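Local coordinates for hypothetical protein ST1066 (Sulfolobus tokodaii, PDB 2PJZ), which probably binds and hydrolyses ATP as the nucleotide-binding subunit of an ABC transporter, possibly one that moves cobalt, at residues A[133-136]-A[137-141]; A[36-39]-A[40-43]; A[198-202]-A[203-207]; A[157-161]-A[162-166]; A[211-214]-A[215-218]. One frame throughout, in Å; residues are numbered along the deposited sequence.

Contacts 1 and 4 lie side by side. The buried helical segment 133-141 meets the loop and first turn leading into helix 161-173 through Val135 against Val159 and Leu136 against Arg163, yet contact 4 itself is at the surface and rich in charge. Contacts 2 and 3 also touch, Leu36 O approaching Leu199 N at 2.8 Å between neighbouring strands of the mixed sheet. Contact 2 is a partly buried anion-binding loop, whereas contact 3 is a hairpin joined mainly by backbone bonds. Contact 5, farthest from the chain centre, turns helix into strand; its Leu213 packs on both Leu36 and Phe198, tying it to contacts 2 and 3.

Contact 1 (A[133-136]-A[137-141]); sequences QSVL and VRTSL
Val137, Arg138, Thr139 and Ser140 send their backbone N-H groups to the carbonyls of Gln133, Ser134, Val135 and Leu136, consecutive alpha-helical bonds such as Arg138 N to Ser134 O at 2.9 Å. Leu136 O takes a second donor: with chi1 at -65°, Ser140 OG folds back to donate to it at 2.8 Å, and the hydroxyl and the Ser140 N-H arrive from opposite faces of the carbonyl plane. On another side of the helix the Arg138 chain bends at chi3 (-76°) and returns along the preceding turn. Its NE and NH2 converge on Ser134 OG, at 2.9 Å and 3.2 Å, with the oxygen at the guanidinium edge and in its plane. Val135 CA backs one face of the group near its rim, and NH1 donates to Asn79 O, which fixes the rotation of the guanidinium. A leucine in place of this arginine would probably leave Ser134 OG and Asn79 O without these donors. Leu136, meanwhile, packs on Arg163 and Ile167 of helix 161-173. The arrangement belongs to the helix that begins within an LSAGQ sequence, consistent with the signature motif of ABC ATPases.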
loop_
_atom_site.group_PDB
_atom_site.type_symbol
_atom_site.label_atom_id
_atom_site.label_comp_id
_atom_site.label_asym_id
_atom_site.label_seq_id
_atom_site.Cartn_x
_atom_site.Cartn_y
_atom_site.Cartn_z
ATOM N N GLN A 133 2.536 16.627 -4.063
ATOM C CA GLN A 133 1.186 17.214 -3.987
ATOM C C GLN A 133 0.075 16.279 -4.490
ATOM O O GLN A 133 -0.986 16.170 -3.853
ATOM C CB GLN A 133 1.143 18.498 -4.801
ATOM C CG GLN A 133 1.872 19.672 -4.151
ATOM C CD GLN A 133 1.794 20.911 -5.039
ATOM O OE1 GLN A 133 1.672 20.808 -6.261
ATOM N NE2 GLN A 133 1.842 22.089 -4.419
ATOM N N SER A 134 0.318 15.637 -5.633
ATOM C CA SER A 134 -0.628 14.692 -6.254
ATOM C C SER A 134 -0.992 13.546 -5.294
ATOM O O SER A 134 -2.187 13.279 -5.079
ATOM C CB SER A 134 -0.043 14.110 -7.546
ATOM O OG SER A 134 -0.933 13.163 -8.132
ATOM N N VAL A 135 0.029 12.881 -4.736
ATOM C CA VAL A 135 -0.217 11.781 -3.775
ATOM C C VAL A 135 -0.900 12.256 -2.493
ATOM O O VAL A 135 -1.776 11.562 -1.962
ATOM C CB VAL A 135 1.019 10.869 -3.494
ATOM C CG1 VAL A 135 2.018 11.500 -2.492
ATOM C CG2 VAL A 135 0.556 9.508 -2.937
ATOM N N LEU A 136 -0.530 13.436 -1.999
ATOM C CA LEU A 136 -1.203 13.949 -0.805
ATOM C C LEU A 136 -2.652 14.214 -1.076
ATOM O O LEU A 136 -3.513 13.839 -0.257
ATOM C CB LEU A 136 -0.524 15.219 -0.254
ATOM C CG LEU A 136 0.824 14.929 0.424
ATOM C CD1 LEU A 136 1.585 16.255 0.682
ATOM C CD2 LEU A 136 0.657 14.125 1.703
ATOM N N VAL A 137 -2.942 14.838 -2.218
ATOM C CA VAL A 137 -4.347 15.110 -2.597
ATOM C C VAL A 137 -5.131 13.787 -2.787
ATOM O O VAL A 137 -6.256 13.626 -2.257
ATOM C CB VAL A 137 -4.429 16.031 -3.840
ATOM C CG1 VAL A 137 -5.849 16.065 -4.460
ATOM C CG2 VAL A 137 -3.964 17.455 -3.465
ATOM N N ARG A 138 -4.520 12.830 -3.497
ATOM C CA ARG A 138 -5.190 11.545 -3.754
ATOM C C ARG A 138 -5.427 10.721 -2.473
ATOM O O ARG A 138 -6.499 10.105 -2.287
ATOM C CB ARG A 138 -4.395 10.738 -4.807
ATOM C CG ARG A 138 -4.608 11.277 -6.242
ATOM C CD ARG A 138 -3.827 10.439 -7.293
ATOM N NE ARG A 138 -2.387 10.737 -7.302
ATOM C CZ ARG A 138 -1.435 9.932 -6.833
ATOM N NH1 ARG A 138 -1.719 8.732 -6.315
ATOM N NH2 ARG A 138 -0.166 10.322 -6.905
ATOM N N THR A 139 -4.448 10.711 -1.579
ATOM C CA THR A 139 -4.636 10.050 -0.279
ATOM C C THR A 139 -5.743 10.754 0.537
ATOM O O THR A 139 -6.607 10.104 1.145
ATOM C CB THR A 139 -3.306 9.941 0.504
ATOM O OG1 THR A 139 -2.379 9.139 -0.242
ATOM C CG2 THR A 139 -3.527 9.262 1.866
ATOM N N SER A 140 -5.744 12.081 0.511
ATOM C CA SER A 140 -6.756 12.855 1.211
ATOM C C SER A 140 -8.152 12.576 0.630
ATOM O O SER A 140 -9.108 12.368 1.378
ATOM C CB SER A 140 -6.405 14.357 1.163
ATOM O OG SER A 140 -5.216 14.598 1.879
ATOM N N LEU A 141 -8.274 12.548 -0.691
ATOM C CA LEU A 141 -9.552 12.148 -1.323
ATOM C C LEU A 141 -10.021 10.736 -0.877
ATOM O O LEU A 141 -11.211 10.523 -0.573
ATOM C CB LEU A 141 -9.420 12.181 -2.847
ATOM C CG LEU A 141 -9.324 13.572 -3.501
ATOM C CD1 LEU A 141 -8.757 13.422 -4.898
ATOM C CD2 LEU A 141 -10.693 14.290 -3.551
#

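Contact 2 (A[36-39]-A[40-43]); sequences LGPN and GSGK. With SO4 (sulfate ion), chain C.
The ammonium group of Lys43 lies between a sulfate and the Gly37 carbonyl, and the Ser41 hydroxyl comes to the same sulfate oxygen, O3. The lysine chain is straight at chi2, which lays CD against the backbone of Gly37, and then bends at chi3 and chi4 (-49° and -71°), turning NZ back to the sulfate. This curl sets NZ 2.7 Å from sulfate O3 and 3.0 Å from Gly37 O, which it approaches from above the carbonyl plane; a bond from NZ to Pro38 O is weak. Ser41 points OG back toward Pro38 O, 2.8 Å away, but sulfate O3 lies 3.1 Å from the same OG, and its single proton could serve either. A side chain at Gly37 would collide with that hydroxyl. Ser41 N bonds to Pro38 O, closing a type II beta turn whose Gly40 has positive phi. The turn and the residues after it aim backbone amides inward: Gly40 N reaches sulfate O4 at 2.8 Å, Gly42 N reaches O1 at 3.0 Å and Lys43 N reaches O3 at 3.0 Å, with Thr44 OG1 adding another bond. With a methionine in place of Lys43, sulfate O3 and Gly37 O would probably both lose their ammonium donor. Strand, glycine-rich loop and helix together are consistent with a P-loop (Walker A motif), and the sulfate probably sits where a nucleotide phosphate would bind.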
loop_
_atom_site.group_PDB
_atom_site.type_symbol
_atom_site.label_atom_id
_atom_site.label_comp_id
_atom_site.label_asym_id
_atom_site.label_seq_id
_atom_site.Cartn_x
_atom_site.Cartn_y
_atom_site.Cartn_z
ATOM N N LEU A 36 5.411 -4.791 1.888
ATOM C CA LEU A 36 6.723 -4.191 1.618
ATOM C C LEU A 36 7.335 -4.920 0.471
ATOM O O LEU A 36 7.348 -6.135 0.441
ATOM C CB LEU A 36 7.679 -4.349 2.826
ATOM C CG LEU A 36 7.311 -3.666 4.115
ATOM C CD1 LEU A 36 8.273 -4.123 5.242
ATOM C CD2 LEU A 36 7.335 -2.125 3.905
ATOM N N GLY A 37 7.824 -4.197 -0.515
ATOM C CA GLY A 37 8.453 -4.923 -1.615
ATOM C C GLY A 37 9.291 -3.929 -2.372
ATOM O O GLY A 37 8.939 -2.757 -2.407
ATOM N N PRO A 38 10.384 -4.404 -2.995
ATOM C CA PRO A 38 11.182 -3.545 -3.865
ATOM C C PRO A 38 10.389 -2.983 -5.018
ATOM O O PRO A 38 9.343 -3.540 -5.407
ATOM C CB PRO A 38 12.300 -4.479 -4.374
ATOM C CG PRO A 38 11.893 -5.836 -4.053
ATOM C CD PRO A 38 10.936 -5.769 -2.890
ATOM N N ASN A 39 10.891 -1.886 -5.576
ATOM C CA ASN A 39 10.338 -1.355 -6.788
ATOM C C ASN A 39 10.357 -2.500 -7.798
ATOM O O ASN A 39 11.285 -3.322 -7.811
ATOM C CB ASN A 39 11.103 -0.102 -7.271
ATOM C CG ASN A 39 10.566 1.191 -6.644
ATOM O OD1 ASN A 39 9.396 1.263 -6.240
ATOM N ND2 ASN A 39 11.417 2.218 -6.567
ATOM N N GLY A 40 9.278 -2.628 -8.554
ATOM C CA GLY A 40 9.200 -3.678 -9.571
ATOM C C GLY A 40 8.643 -5.020 -9.139
ATOM O O GLY A 40 8.484 -5.923 -9.964
ATOM N N SER A 41 8.311 -5.175 -7.859
ATOM C CA SER A 41 7.899 -6.475 -7.361
ATOM C C SER A 41 6.418 -6.810 -7.719
ATOM O O SER A 41 6.004 -7.949 -7.600
ATOM C CB SER A 41 8.102 -6.579 -5.845
ATOM O OG SER A 41 7.391 -5.540 -5.189
ATOM N N GLY A 42 5.647 -5.816 -8.135
ATOM C CA GLY A 42 4.248 -6.030 -8.466
ATOM C C GLY A 42 3.264 -5.487 -7.425
ATOM O O GLY A 42 2.058 -5.732 -7.560
ATOM N N LYS A 43 3.758 -4.735 -6.417
ATOM C CA LYS A 43 2.892 -4.240 -5.319
ATOM C C LYS A 43 1.746 -3.388 -5.847
ATOM O O LYS A 43 0.593 -3.610 -5.473
ATOM C CB LYS A 43 3.682 -3.406 -4.274
ATOM C CG LYS A 43 4.879 -4.052 -3.699
ATOM C CD LYS A 43 5.581 -3.124 -2.663
ATOM C CE LYS A 43 5.808 -1.702 -3.168
ATOM N NZ LYS A 43 6.862 -1.649 -4.223
HETATM S S SO4 C . 5.987 -2.140 -7.584
HETATM O O1 SO4 C . 5.782 -2.888 -8.853
HETATM O O2 SO4 C . 4.775 -1.346 -7.321
HETATM O O3 SO4 C . 6.207 -3.017 -6.447
HETATM O O4 SO4 C . 7.064 -1.185 -7.722
#

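Contact 3 (A[198-202]-A[203-207]); sequences FLVGN and RLQGP
Val200 O is gripped by two donors that come from opposite faces of its carbonyl plane. One is Arg203 N at 3.0 Å; the other is the side-chain amide of Gln205, whose NE2 lies 2.8 Å from the same oxygen and keeps it close to the amide plane. The extended Gln205 chain carries that nitrogen back over the turn, passing Val200 CG2 roughly at a right angle, and NE2 also donates to Asp231 O. Gly201 lies just beyond the NE2 end of this amide, where a side chain would run into NE2. Further along, Phe198 and Gln205 form a hydrogen-bonded antiparallel pair with both bonds at 2.8 Å: Phe198 N meets Gln205 O, and Gln205 N returns to Phe198 O with an N-H...O angle of 169°. Between these bonded pairs stand Leu199 and Leu204, a non-hydrogen-bonded pair on the other face of the sheet. Both leucines swing CG away from their own backbone N (chi1 -171° and -151°), which brings Leu199 CD1 to 4.1 Å from Leu204 CD1; the Leu199 methyl also lies against Arg203 O. Phe198, on the face shared with Val200 and Gln205, sets its ring among Leu36, Phe248 and Leu254. At the tip, the aliphatic part of Arg203 runs past Gly201 O, CD being 3.1 Å from it. Gly201 and Asn202, both with positive phi, close a two-residue turn resembling type I', and the whole is a tight beta hairpin in which strand 203-209 edges the mixed sheet of the probable ATP-binding core.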
loop_
_atom_site.group_PDB
_atom_site.type_symbol
_atom_site.label_atom_id
_atom_site.label_comp_id
_atom_site.label_asym_id
_atom_site.label_seq_id
_atom_site.Cartn_x
_atom_site.Cartn_y
_atom_site.Cartn_z
ATOM N N PHE A 198 6.004 -9.184 3.229
ATOM C CA PHE A 198 6.981 -8.917 2.173
ATOM C C PHE A 198 6.503 -9.533 0.854
ATOM O O PHE A 198 6.108 -10.685 0.826
ATOM C CB PHE A 198 8.311 -9.590 2.532
ATOM C CG PHE A 198 9.022 -8.911 3.658
ATOM C CD1 PHE A 198 9.948 -7.884 3.392
ATOM C CD2 PHE A 198 8.759 -9.279 4.977
ATOM C CE1 PHE A 198 10.625 -7.240 4.438
ATOM C CE2 PHE A 198 9.444 -8.649 6.029
ATOM C CZ PHE A 198 10.368 -7.628 5.761
ATOM N N LEU A 199 6.559 -8.765 -0.225
ATOM C CA LEU A 199 6.367 -9.354 -1.563
ATOM C C LEU A 199 7.781 -9.642 -2.078
ATOM O O LEU A 199 8.431 -8.733 -2.600
ATOM C CB LEU A 199 5.615 -8.376 -2.479
ATOM C CG LEU A 199 5.130 -8.868 -3.856
ATOM C CD1 LEU A 199 4.243 -10.124 -3.771
ATOM C CD2 LEU A 199 4.404 -7.756 -4.518
ATOM N N VAL A 200 8.220 -10.891 -1.909
ATOM C CA VAL A 200 9.535 -11.415 -2.391
ATOM C C VAL A 200 9.453 -12.915 -2.614
ATOM O O VAL A 200 8.584 -13.573 -2.085
ATOM C CB VAL A 200 10.710 -11.170 -1.378
ATOM C CG1 VAL A 200 11.138 -9.720 -1.398
ATOM C CG2 VAL A 200 10.325 -11.616 0.027
ATOM N N GLY A 201 10.376 -13.482 -3.385
ATOM C CA GLY A 201 10.353 -14.926 -3.636
ATOM C C GLY A 201 9.113 -15.285 -4.408
ATOM O O GLY A 201 8.508 -16.354 -4.207
ATOM N N ASN A 202 8.681 -14.343 -5.249
ATOM C CA ASN A 202 7.486 -14.525 -6.049
ATOM C C ASN A 202 6.302 -14.924 -5.138
ATOM O O ASN A 202 5.412 -15.679 -5.517
ATOM C CB ASN A 202 7.811 -15.512 -7.230
ATOM C CG ASN A 202 9.060 -15.055 -8.124
ATOM O OD1 ASN A 202 9.962 -15.838 -8.416
ATOM N ND2 ASN A 202 9.079 -13.813 -8.535
ATOM N N ARG A 203 6.294 -14.416 -3.893
ATOM C CA ARG A 203 5.275 -14.778 -2.885
ATOM C C ARG A 203 4.940 -13.606 -1.946
ATOM O O ARG A 203 5.748 -12.706 -1.770
ATOM C CB ARG A 203 5.803 -15.910 -1.984
ATOM C CG ARG A 203 6.002 -17.290 -2.632
ATOM C CD ARG A 203 7.179 -18.044 -1.960
ATOM N NE ARG A 203 7.713 -19.088 -2.840
ATOM C CZ ARG A 203 7.317 -20.363 -2.833
ATOM N NH1 ARG A 203 6.389 -20.780 -1.975
ATOM N NH2 ARG A 203 7.854 -21.228 -3.692
ATOM N N LEU A 204 3.765 -13.625 -1.333
ATOM C CA LEU A 204 3.461 -12.693 -0.252
ATOM C C LEU A 204 3.771 -13.390 1.070
ATOM O O LEU A 204 3.073 -14.348 1.433
ATOM C CB LEU A 204 2.000 -12.316 -0.287
ATOM C CG LEU A 204 1.451 -10.990 0.199
ATOM C CD1 LEU A 204 2.272 -9.746 -0.207
ATOM C CD2 LEU A 204 0.018 -10.860 -0.381
ATOM N N GLN A 205 4.777 -12.909 1.803
ATOM C CA GLN A 205 5.249 -13.647 2.992
ATOM C C GLN A 205 5.113 -12.867 4.299
ATOM O O GLN A 205 5.456 -11.694 4.367
ATOM C CB GLN A 205 6.675 -14.160 2.762
ATOM C CG GLN A 205 6.913 -14.703 1.342
ATOM C CD GLN A 205 8.224 -15.458 1.205
ATOM O OE1 GLN A 205 8.646 -16.148 2.138
ATOM N NE2 GLN A 205 8.885 -15.321 0.061
ATOM N N GLY A 206 4.578 -13.522 5.327
ATOM C CA GLY A 206 4.260 -12.839 6.574
ATOM C C GLY A 206 3.056 -13.523 7.192
ATOM O O GLY A 206 2.715 -14.618 6.770
ATOM N N PRO A 207 2.400 -12.881 8.165
ATOM C CA PRO A 207 2.630 -11.523 8.632
ATOM C C PRO A 207 3.788 -11.415 9.657
ATOM O O PRO A 207 4.203 -12.421 10.211
ATOM C CB PRO A 207 1.300 -11.162 9.292
ATOM C CG PRO A 207 0.821 -12.462 9.847
ATOM C CD PRO A 207 1.261 -13.514 8.861
#

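Contact 4 (A[157-161]-A[162-166]); sequences ENVDA and ARRHV
Asp160 N-caps helix 161-173 at the end of a loop that follows strand 149-153 and probably corresponds to the D-loop of ABC ATPases. Its carboxylate turns toward the first helical turn (chi1 77°), where OD2 accepts a weak capping bond from Ala162 N at 3.3 Å. The other oxygen, OD1, lies along the Arg163 chain, 3.1 Å from its CD. The salt bridge from OD1 to Arg163 NE is long at 3.7 Å, and OD1 stands well out of the guanidinium plane, so charge alone links the two groups. Val159 closes the apolar side: its CG1 touches Arg164 CG at 3.6 Å and also meets Arg163 CB, while the rest of the valine faces Val135 and Leu136 of helix 131-144. Arg164 stretches past Val159 O to partners elsewhere, its NE donating to Phe156 O and its terminal nitrogens forming salt bridges with Glu184 and Asp186. Glu157 OE2, earlier in the loop, is hydrogen-bonded to His183. At the first residue of the helix, Ala161 O receives both His165 N at 3.2 Å and His165 ND1 at 3.0 Å from one turn further on, the two reaching it from opposite faces of its carbonyl plane. The ring meets this oxygen edge-on, in its own plane, and the bond implies that ND1 carries a proton, a form in which the imidazole is held against rotation by the helix backbone.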
loop_
_atom_site.group_PDB
_atom_site.type_symbol
_atom_site.label_atom_id
_atom_site.label_comp_id
_atom_site.label_asym_id
_atom_site.label_seq_id
_atom_site.Cartn_x
_atom_site.Cartn_y
_atom_site.Cartn_z
ATOM N N GLU A 157 5.813 8.656 -0.820
ATOM C CA GLU A 157 6.881 8.856 -1.786
ATOM C C GLU A 157 6.825 10.277 -2.332
ATOM O O GLU A 157 5.756 10.778 -2.638
ATOM C CB GLU A 157 6.814 7.796 -2.882
ATOM C CG GLU A 157 7.981 7.827 -3.838
ATOM C CD GLU A 157 8.207 6.506 -4.562
ATOM O OE1 GLU A 157 7.283 5.665 -4.630
ATOM O OE2 GLU A 157 9.332 6.313 -5.073
ATOM N N ASN A 158 7.979 10.961 -2.386
ATOM C CA ASN A 158 8.024 12.367 -2.850
ATOM C C ASN A 158 7.325 13.369 -1.904
ATOM O O ASN A 158 7.035 14.520 -2.282
ATOM C CB ASN A 158 7.458 12.478 -4.284
ATOM C CG ASN A 158 8.112 11.494 -5.245
ATOM O OD1 ASN A 158 9.348 11.410 -5.325
ATOM N ND2 ASN A 158 7.288 10.727 -5.965
ATOM N N VAL A 159 7.069 12.941 -0.672
ATOM C CA VAL A 159 6.428 13.776 0.330
ATOM C C VAL A 159 7.465 14.156 1.405
ATOM O O VAL A 159 8.151 13.286 1.927
ATOM C CB VAL A 159 5.221 13.063 0.990
ATOM C CG1 VAL A 159 4.675 13.914 2.114
ATOM C CG2 VAL A 159 4.122 12.804 -0.053
ATOM N N ASP A 160 7.569 15.448 1.722
ATOM C CA ASP A 160 8.575 15.916 2.691
ATOM C C ASP A 160 8.245 15.360 4.076
ATOM O O ASP A 160 7.104 14.986 4.330
ATOM C CB ASP A 160 8.664 17.452 2.708
ATOM C CG ASP A 160 7.513 18.111 3.464
ATOM O OD1 ASP A 160 6.384 18.126 2.957
ATOM O OD2 ASP A 160 7.727 18.660 4.553
ATOM N N ALA A 161 9.240 15.305 4.968
ATOM C CA ALA A 161 9.053 14.703 6.289
ATOM C C ALA A 161 7.865 15.214 7.092
ATOM O O ALA A 161 7.127 14.406 7.679
ATOM C CB ALA A 161 10.356 14.784 7.131
ATOM N N ALA A 162 7.672 16.531 7.134
ATOM C CA ALA A 162 6.588 17.118 7.919
ATOM C C ALA A 162 5.215 16.662 7.423
ATOM O O ALA A 162 4.362 16.258 8.216
ATOM C CB ALA A 162 6.685 18.664 7.930
ATOM N N ARG A 163 5.016 16.712 6.108
ATOM C CA ARG A 163 3.743 16.298 5.519
ATOM C C ARG A 163 3.535 14.782 5.577
ATOM O O ARG A 163 2.402 14.321 5.617
ATOM C CB ARG A 163 3.593 16.836 4.096
ATOM C CG ARG A 163 3.347 18.329 4.111
ATOM C CD ARG A 163 3.392 18.938 2.741
ATOM N NE ARG A 163 3.459 20.387 2.870
ATOM C CZ ARG A 163 3.231 21.247 1.890
ATOM N NH1 ARG A 163 2.920 20.809 0.675
ATOM N NH2 ARG A 163 3.335 22.553 2.123
ATOM N N ARG A 164 4.621 14.022 5.605
ATOM C CA ARG A 164 4.526 12.582 5.847
ATOM C C ARG A 164 3.894 12.280 7.201
ATOM O O ARG A 164 3.065 11.362 7.336
ATOM C CB ARG A 164 5.887 11.917 5.767
ATOM C CG ARG A 164 6.394 11.686 4.356
ATOM C CD ARG A 164 7.800 11.157 4.403
ATOM N NE ARG A 164 8.161 10.525 3.138
ATOM C CZ ARG A 164 9.165 9.668 2.975
ATOM N NH1 ARG A 164 9.951 9.339 3.995
ATOM N NH2 ARG A 164 9.393 9.148 1.781
ATOM N N HIS A 165 4.304 13.049 8.209
ATOM C CA HIS A 165 3.756 12.925 9.545
ATOM C C HIS A 165 2.305 13.331 9.641
ATOM O O HIS A 165 1.524 12.678 10.345
ATOM C CB HIS A 165 4.626 13.710 10.533
ATOM C CG HIS A 165 5.818 12.931 10.978
ATOM N ND1 HIS A 165 6.908 12.719 10.160
ATOM C CD2 HIS A 165 6.050 12.227 12.111
ATOM C CE1 HIS A 165 7.786 11.961 10.792
ATOM N NE2 HIS A 165 7.282 11.634 11.970
ATOM N N VAL A 166 1.937 14.393 8.938
ATOM C CA VAL A 166 0.547 14.838 8.884
ATOM C C VAL A 166 -0.355 13.776 8.209
ATOM O O VAL A 166 -1.387 13.375 8.772
ATOM C CB VAL A 166 0.414 16.226 8.213
ATOM C CG1 VAL A 166 -1.048 16.587 8.018
ATOM C CG2 VAL A 166 1.082 17.300 9.102
#

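Contact 5 (A[211-214]-A[215-218]); sequences SELL and ESSI
Glu215 N donates to Glu212 O at 3.3 Å. One residue on, Ser216 N reaches Leu213 O at 2.9 Å with an N-H...O angle of 158°. The place of that carbonyl oxygen is less certain, since it is modelled too near Ser216 OG, so nothing can be read into the hydroxyl's role. Both backbone bonds span three residues rather than the four of an alpha-helix. Leu214 O finds its donor in a water, 2.7 Å away, and the same water gives its second proton to Ser216 O at 2.9 Å, bridging the two carbonyls across the turn. This is a helix-to-strand connection: helix 210-214 follows the edge strand of the mixed sheet, and strand 216-220 enters the separate antiparallel sheet near the C-terminus. That sheet and the loops beside its strands supply the next partners: Ser216 shares backbone hydrogen bonds with Phe248 and Ser217 with Val240, while Ser217 OG is bonded to Gly242 O and more weakly to Gly245 O. The Glu212 carboxylate is paired outside the turn, its OE2 forming a salt bridge with Lys241; the backbone N of Glu212 is met weakly by Ser209 OG. The Glu215 chain bends at chi2 (-56°) and folds beside the Leu214 carbonyl, with CD 3.7 Å from Leu214 O. Leu213 packs against Ile239 and Phe248, both of which also touch Ser216.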
loop_
_atom_site.group_PDB
_atom_site.type_symbol
_atom_site.label_atom_id
_atom_site.label_comp_id
_atom_site.label_asym_id
_atom_site.label_seq_id
_atom_site.Cartn_x
_atom_site.Cartn_y
_atom_site.Cartn_z
ATOM N N SER A 211 6.501 -3.549 14.732
ATOM C CA SER A 211 7.239 -3.255 15.978
ATOM C C SER A 211 8.419 -4.201 16.107
ATOM O O SER A 211 9.541 -3.764 16.395
ATOM C CB SER A 211 6.315 -3.343 17.216
ATOM O OG SER A 211 7.068 -3.139 18.416
ATOM N N GLU A 212 8.188 -5.489 15.883
ATOM C CA GLU A 212 9.217 -6.502 16.015
ATOM C C GLU A 212 10.232 -6.441 14.860
ATOM O O GLU A 212 11.449 -6.579 15.065
ATOM C CB GLU A 212 8.593 -7.879 16.155
ATOM C CG GLU A 212 7.480 -7.844 17.243
ATOM C CD GLU A 212 7.483 -9.004 18.200
ATOM O OE1 GLU A 212 6.388 -9.551 18.464
ATOM O OE2 GLU A 212 8.557 -9.352 18.725
ATOM N N LEU A 213 9.721 -6.218 13.649
ATOM C CA LEU A 213 10.596 -6.008 12.488
ATOM C C LEU A 213 11.619 -4.897 12.726
ATOM O O LEU A 213 12.797 -5.099 12.464
ATOM C CB LEU A 213 9.754 -5.674 11.257
ATOM C CG LEU A 213 10.412 -5.622 9.879
ATOM C CD1 LEU A 213 11.043 -6.933 9.483
ATOM C CD2 LEU A 213 9.329 -5.191 8.875
ATOM N N LEU A 214 11.164 -3.750 13.227
ATOM C CA LEU A 214 11.994 -2.549 13.369
ATOM C C LEU A 214 13.180 -2.733 14.308
ATOM O O LEU A 214 14.158 -1.963 14.235
ATOM C CB LEU A 214 11.163 -1.365 13.844
ATOM C CG LEU A 214 10.273 -0.623 12.851
ATOM C CD1 LEU A 214 9.299 0.220 13.591
ATOM C CD2 LEU A 214 11.098 0.238 11.906
ATOM N N GLU A 215 13.089 -3.741 15.176
ATOM C CA GLU A 215 14.143 -4.052 16.146
ATOM C C GLU A 215 14.757 -5.408 15.861
ATOM O O GLU A 215 15.474 -5.965 16.695
ATOM C CB GLU A 215 13.608 -3.955 17.599
ATOM C CG GLU A 215 13.191 -2.528 18.010
ATOM C CD GLU A 215 14.313 -1.485 17.852
ATOM O OE1 GLU A 215 15.524 -1.849 17.919
ATOM O OE2 GLU A 215 13.988 -0.287 17.665
ATOM N N SER A 216 14.503 -5.940 14.668
ATOM C CA SER A 216 15.005 -7.252 14.291
ATOM C C SER A 216 16.322 -7.182 13.525
ATOM O O SER A 216 16.756 -6.101 13.103
ATOM C CB SER A 216 13.999 -7.944 13.372
ATOM O OG SER A 216 13.832 -7.134 12.213
ATOM N N SER A 217 16.906 -8.353 13.294
ATOM C CA SER A 217 18.076 -8.473 12.434
ATOM C C SER A 217 17.727 -9.398 11.294
ATOM O O SER A 217 16.861 -10.242 11.426
ATOM C CB SER A 217 19.277 -9.043 13.206
ATOM O OG SER A 217 19.669 -8.162 14.243
ATOM N N ILE A 218 18.404 -9.249 10.167
ATOM C CA ILE A 218 18.125 -10.117 9.040
ATOM C C ILE A 218 19.355 -10.947 8.680
ATOM O O ILE A 218 20.452 -10.395 8.534
ATOM C CB ILE A 218 17.553 -9.300 7.848
ATOM C CG1 ILE A 218 16.916 -10.216 6.811
ATOM C CG2 ILE A 218 18.602 -8.351 7.254
ATOM C CD1 ILE A 218 15.791 -9.558 6.043
HETATM O O HOH W 1 16.371 -3.208 13.329
#